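Side-chain contacts in Alpha/beta hydrolase fold protein (Chitinophaga pinensis, PDB 4PW0), which is an alpha/beta hydrolase fold protein, probably a serine hydrolase whose exact substrate and biological role have not been established: residues A[87-90]-A[91-95]; A[113-116]-A[117-121]. All blocks are in the same frame, centred on the assembly; numbering follows the deposited sequence.

Contact 1: A[87-90]-A[91-95]; sequences AMTA and DALEF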
loop_
_atom_site.group_PDB
_atom_site.type_symbol
_atom_site.label_atom_id
_atom_site.label_comp_id
_atom_site.label_asym_id
_atom_site.label_seq_id
_atom_site.Cartn_x
_atom_site.Cartn_y
_atom_site.Cartn_z
ATOM N N ALA A 87 25.486 -13.457 -10.686
ATOM C CA ALA A 87 26.456 -14.137 -9.820
ATOM C C ALA A 87 26.165 -13.955 -8.337
ATOM O O ALA A 87 26.315 -14.851 -7.537
ATOM C CB ALA A 87 27.875 -13.685 -10.154
HETATM N N MSE A 88 25.723 -12.735 -7.975
HETATM C CA MSE A 88 25.323 -12.529 -6.577
HETATM C C MSE A 88 24.185 -13.396 -6.152
HETATM O O MSE A 88 24.104 -13.834 -4.997
HETATM C CB MSE A 88 24.930 -11.070 -6.361
HETATM C CG MSE A 88 26.107 -10.116 -6.562
HETATM SE SE MSE A 88 25.506 -8.255 -6.334
HETATM C CE MSE A 88 27.148 -7.407 -6.834
ATOM N N THR A 89 23.285 -13.681 -7.086
ATOM C CA THR A 89 22.151 -14.554 -6.853
ATOM C C THR A 89 22.631 -16.006 -6.683
ATOM O O THR A 89 22.180 -16.678 -5.768
ATOM C CB THR A 89 21.125 -14.447 -8.004
ATOM O OG1 THR A 89 20.718 -13.079 -8.173
ATOM C CG2 THR A 89 19.910 -15.283 -7.711
ATOM N N ALA A 90 23.538 -16.457 -7.560
ATOM C CA ALA A 90 24.098 -17.808 -7.431
ATOM C C ALA A 90 24.828 -17.991 -6.103
ATOM O O ALA A 90 24.680 -19.020 -5.408
ATOM C CB ALA A 90 25.073 -18.070 -8.593
ATOM N N ASP A 91 25.571 -16.956 -5.703
ATOM C CA ASP A 91 26.292 -16.992 -4.433
ATOM C C ASP A 91 25.330 -17.055 -3.245
ATOM O O ASP A 91 25.479 -17.850 -2.304
ATOM C CB ASP A 91 27.241 -15.813 -4.284
ATOM C CG ASP A 91 28.393 -15.817 -5.321
ATOM O OD1 ASP A 91 28.701 -16.940 -5.884
ATOM O OD2 ASP A 91 29.012 -14.746 -5.554
ATOM N N ALA A 92 24.289 -16.223 -3.279
ATOM C CA ALA A 92 23.321 -16.280 -2.226
ATOM C C ALA A 92 22.665 -17.646 -2.103
ATOM O O ALA A 92 22.418 -18.139 -1.021
ATOM C CB ALA A 92 22.241 -15.198 -2.399
ATOM N N LEU A 93 22.351 -18.251 -3.237
ATOM C CA LEU A 93 21.739 -19.557 -3.236
ATOM C C LEU A 93 22.652 -20.631 -2.642
ATOM O O LEU A 93 22.167 -21.487 -1.907
ATOM C CB LEU A 93 21.327 -19.934 -4.659
ATOM C CG LEU A 93 20.035 -19.294 -5.165
ATOM C CD1 LEU A 93 19.924 -19.459 -6.686
ATOM C CD2 LEU A 93 18.836 -19.874 -4.451
ATOM N N GLU A 94 23.956 -20.556 -2.904
ATOM C CA GLU A 94 24.874 -21.554 -2.311
ATOM C C GLU A 94 24.864 -21.401 -0.783
ATOM O O GLU A 94 24.871 -22.378 -0.041
ATOM C CB GLU A 94 26.288 -21.507 -2.932
ATOM C CG GLU A 94 27.231 -20.398 -2.485
ATOM C CD GLU A 94 28.660 -20.485 -3.013
ATOM O OE1 GLU A 94 28.968 -21.420 -3.796
ATOM O OE2 GLU A 94 29.473 -19.589 -2.662
ATOM N N PHE A 95 24.804 -20.165 -0.304
ATOM C CA PHE A 95 24.739 -19.877 1.115
ATOM C C PHE A 95 23.470 -20.404 1.740
ATOM O O PHE A 95 23.518 -21.083 2.770
ATOM C CB PHE A 95 24.882 -18.354 1.351
ATOM C CG PHE A 95 24.399 -17.892 2.689
ATOM C CD1 PHE A 95 25.061 -18.222 3.858
ATOM C CD2 PHE A 95 23.235 -17.124 2.784
ATOM C CE1 PHE A 95 24.571 -17.815 5.078
ATOM C CE2 PHE A 95 22.750 -16.725 4.000
ATOM C CZ PHE A 95 23.407 -17.087 5.161
#

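Contact 2: A[113-116]-A[117-121]; sequences GFIV and QYMAH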
loop_
_atom_site.group_PDB
_atom_site.type_symbol
_atom_site.label_atom_id
_atom_site.label_comp_id
_atom_site.label_asym_id
_atom_site.label_seq_id
_atom_site.Cartn_x
_atom_site.Cartn_y
_atom_site.Cartn_z
ATOM N N GLY A 113 16.817 -5.982 -3.940
ATOM C CA GLY A 113 15.587 -6.094 -4.689
ATOM C C GLY A 113 15.791 -6.560 -6.121
ATOM O O GLY A 113 14.857 -7.116 -6.731
ATOM N N PHE A 114 16.961 -6.317 -6.695
ATOM C CA PHE A 114 17.287 -6.884 -8.011
ATOM C C PHE A 114 17.559 -8.395 -7.872
ATOM O O PHE A 114 17.032 -9.229 -8.648
ATOM C CB PHE A 114 18.573 -6.284 -8.587
ATOM C CG PHE A 114 18.596 -4.794 -8.749
ATOM C CD1 PHE A 114 17.452 -4.009 -8.753
ATOM C CD2 PHE A 114 19.805 -4.166 -8.909
ATOM C CE1 PHE A 114 17.531 -2.622 -8.870
ATOM C CE2 PHE A 114 19.892 -2.805 -9.061
ATOM C CZ PHE A 114 18.777 -2.013 -9.059
ATOM N N ILE A 115 18.291 -8.767 -6.829
ATOM C CA ILE A 115 18.642 -10.178 -6.590
ATOM C C ILE A 115 17.386 -11.014 -6.382
ATOM O O ILE A 115 17.273 -12.129 -6.938
ATOM C CB ILE A 115 19.623 -10.301 -5.405
ATOM C CG1 ILE A 115 20.994 -9.720 -5.783
ATOM C CG2 ILE A 115 19.802 -11.772 -4.979
ATOM C CD1 ILE A 115 21.930 -9.472 -4.607
ATOM N N VAL A 116 16.394 -10.520 -5.638
ATOM C CA VAL A 116 15.219 -11.385 -5.393
ATOM C C VAL A 116 14.417 -11.581 -6.671
ATOM O O VAL A 116 13.813 -12.624 -6.831
ATOM C CB VAL A 116 14.322 -10.880 -4.251
ATOM C CG1 VAL A 116 15.118 -10.857 -2.942
ATOM C CG2 VAL A 116 13.685 -9.510 -4.515
ATOM N N GLN A 117 14.388 -10.588 -7.561
ATOM C CA GLN A 117 13.713 -10.768 -8.864
ATOM C C GLN A 117 14.424 -11.864 -9.683
ATOM O O GLN A 117 13.786 -12.754 -10.223
ATOM C CB GLN A 117 13.718 -9.500 -9.667
ATOM C CG GLN A 117 12.862 -8.370 -9.119
ATOM C CD GLN A 117 13.075 -7.107 -9.922
ATOM O OE1 GLN A 117 12.728 -7.052 -11.107
ATOM N NE2 GLN A 117 13.603 -6.084 -9.281
ATOM N N TYR A 118 15.746 -11.769 -9.773
ATOM C CA TYR A 118 16.513 -12.730 -10.538
ATOM C C TYR A 118 16.368 -14.127 -9.922
ATOM O O TYR A 118 16.215 -15.134 -10.640
ATOM C CB TYR A 118 17.974 -12.288 -10.673
ATOM C CG TYR A 118 18.689 -13.060 -11.757
ATOM C CD1 TYR A 118 18.439 -12.781 -13.080
ATOM C CD2 TYR A 118 19.537 -14.090 -11.471
ATOM C CE1 TYR A 118 19.020 -13.509 -14.104
ATOM C CE2 TYR A 118 20.133 -14.843 -12.501
ATOM C CZ TYR A 118 19.887 -14.536 -13.794
ATOM O OH TYR A 118 20.481 -15.279 -14.807
HETATM N N MSE A 119 16.406 -14.221 -8.601
HETATM C CA MSE A 119 16.265 -15.505 -7.905
HETATM C C MSE A 119 14.929 -16.134 -8.172
HETATM O O MSE A 119 14.821 -17.361 -8.349
HETATM C CB MSE A 119 16.459 -15.341 -6.387
HETATM C CG MSE A 119 16.728 -16.675 -5.693
HETATM SE SE MSE A 119 17.032 -16.481 -3.788
HETATM C CE MSE A 119 18.818 -15.783 -3.942
ATOM N N ALA A 120 13.878 -15.326 -8.193
ATOM C CA ALA A 120 12.561 -15.853 -8.476
ATOM C C ALA A 120 12.471 -16.388 -9.905
ATOM O O ALA A 120 11.684 -17.338 -10.174
ATOM C CB ALA A 120 11.510 -14.754 -8.262
ATOM N N HIS A 121 13.225 -15.791 -10.804
ATOM C CA HIS A 121 13.317 -16.256 -12.171
ATOM C C HIS A 121 14.031 -17.603 -12.301
ATOM O O HIS A 121 13.503 -18.541 -12.955
ATOM C CB HIS A 121 13.972 -15.219 -13.096
ATOM C CG HIS A 121 14.225 -15.737 -14.469
ATOM N ND1 HIS A 121 13.216 -16.196 -15.282
ATOM C CD2 HIS A 121 15.380 -15.911 -15.153
ATOM C CE1 HIS A 121 13.739 -16.632 -16.419
ATOM N NE2 HIS A 121 15.050 -16.466 -16.368
#

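Contact 1: A[87-90]-A[91-95]
Asp91 holds CG beside its backbone N (chi1 -65°), and this turns the carboxylate back along the helix to the oxygen end of the Ala87 carbonyl. Leu93 makes the same choice (chi1 -79°), laying its branch against Thr89. The Asp91 approach is close but not a bond: CG stands 3.2 Å from Ala87 O, and OD2 at 3.3 Å from Ala87 O brings two acceptors together. What holds Ala87 O is the amide of Asp91, N to O 2.9 Å with an N-H...O angle of 161°, so the carboxylate lies beside an oxygen already bonded. At Leu93 the apolar evidence is CD1 meeting Thr89 CG2 at 4.3 Å; separately, CG rests 3.4 Å from Thr89 O, the oxygen that accepts the Leu93 amide. This is one continuous alpha-helical run within helix 85-98 of the alpha/beta hydrolase fold, its i to i+4 pairing continued by Ala92 N to Met88 O (2.9 Å) and Glu94 N to Ala90 O (3.0 Å). Beyond the run, the Asp91 side chain packs on Pro82 and Asn71, and its OD1 makes a long, weak ion pair with Lys72. With an alanine here, Lys72 would probably lose this distant counter-charge, and a gap is likely to open beside Pro82 and Asn71. Thr89 OG1 is hydrogen-bonded to Val85 O, one turn earlier, and its side chain faces helix 111-122. In the conformer given, the extended chain of Glu94 carries OE2 to Tyr26 OH and OE1 to Asn22 ND2, joining this helix to strand 24-31 and to the turn before it.

Contact 2: A[113-116]-A[117-121]
Gln117 and Gly113 make the polar side-chain contact of this helical turn. CG of Gln117 lies beside its own backbone N, and the extended chain runs back one turn, where NE2 bonds Gly113 O at 3.0 Å. The bond is fairly straight at the hydrogen, 154°, yet NE2 sits well above the carbonyl plane and not on a lone pair, whereas Gly113 O stays close to the amide plane of Gln117. The backbone N of Gln117 is 3.6 Å from Gly113 O, so the side-chain amide takes the nearer position on that oxygen. NE2 also donates to Ala136 O. With two carbonyls gripping it, the amide's rotation is probably fixed, and this buried nitrogen is satisfied.

Among the backbone bonds, Met119 N to Ile115 O is the shortest at 2.8 Å; Tyr118 N to Phe114 O and Ala120 N to Val116 O continue the same i to i+4 pattern.

Aromatic and apolar contacts make up the rest. NE2 of Gln117 comes to the edge of the Phe114 ring, near its plane, at 4.4 Å from CD1, while the ring stacks with Trp210. Selenomethionine Met119 has CG anti to its backbone N (chi1 -163°) and bends at chi3 (-75°), which swings CE back toward Ile115, 4.3 Å from CG2. Phe42 of strand 39-42 touches both these side chains and Val116, while Val116 and Ala120 pack on Ile130 of strand 127-133. Helix 111-122 is the middle of the beta-alpha-beta unit between strands 104-109 and 127-133, and it follows a probable nucleophile elbow at Ser110, as in serine hydrolases of the alpha/beta hydrolase fold.

Overall arrangement
From the N terminus, contact 1 (87-95) comes first, on helix 85-98; strand 104-109 and the probable nucleophile elbow follow, and contact 2 (113-121) lies on the next helix, 111-122. Each contact is local and closes no more than a helical turn, and the two run in series, neither nested nor crossed. Their centres are 11 Å apart, and the helices touch directly. Thr89 is wedged against the second helix, OG1 lying 3.6 Å from Ile115 CG2 and CG2 3.7 Å from Met119 CA, while Ala92 CB meets Met119 CE. The pair thus ties adjacent helices together beside the central sheet.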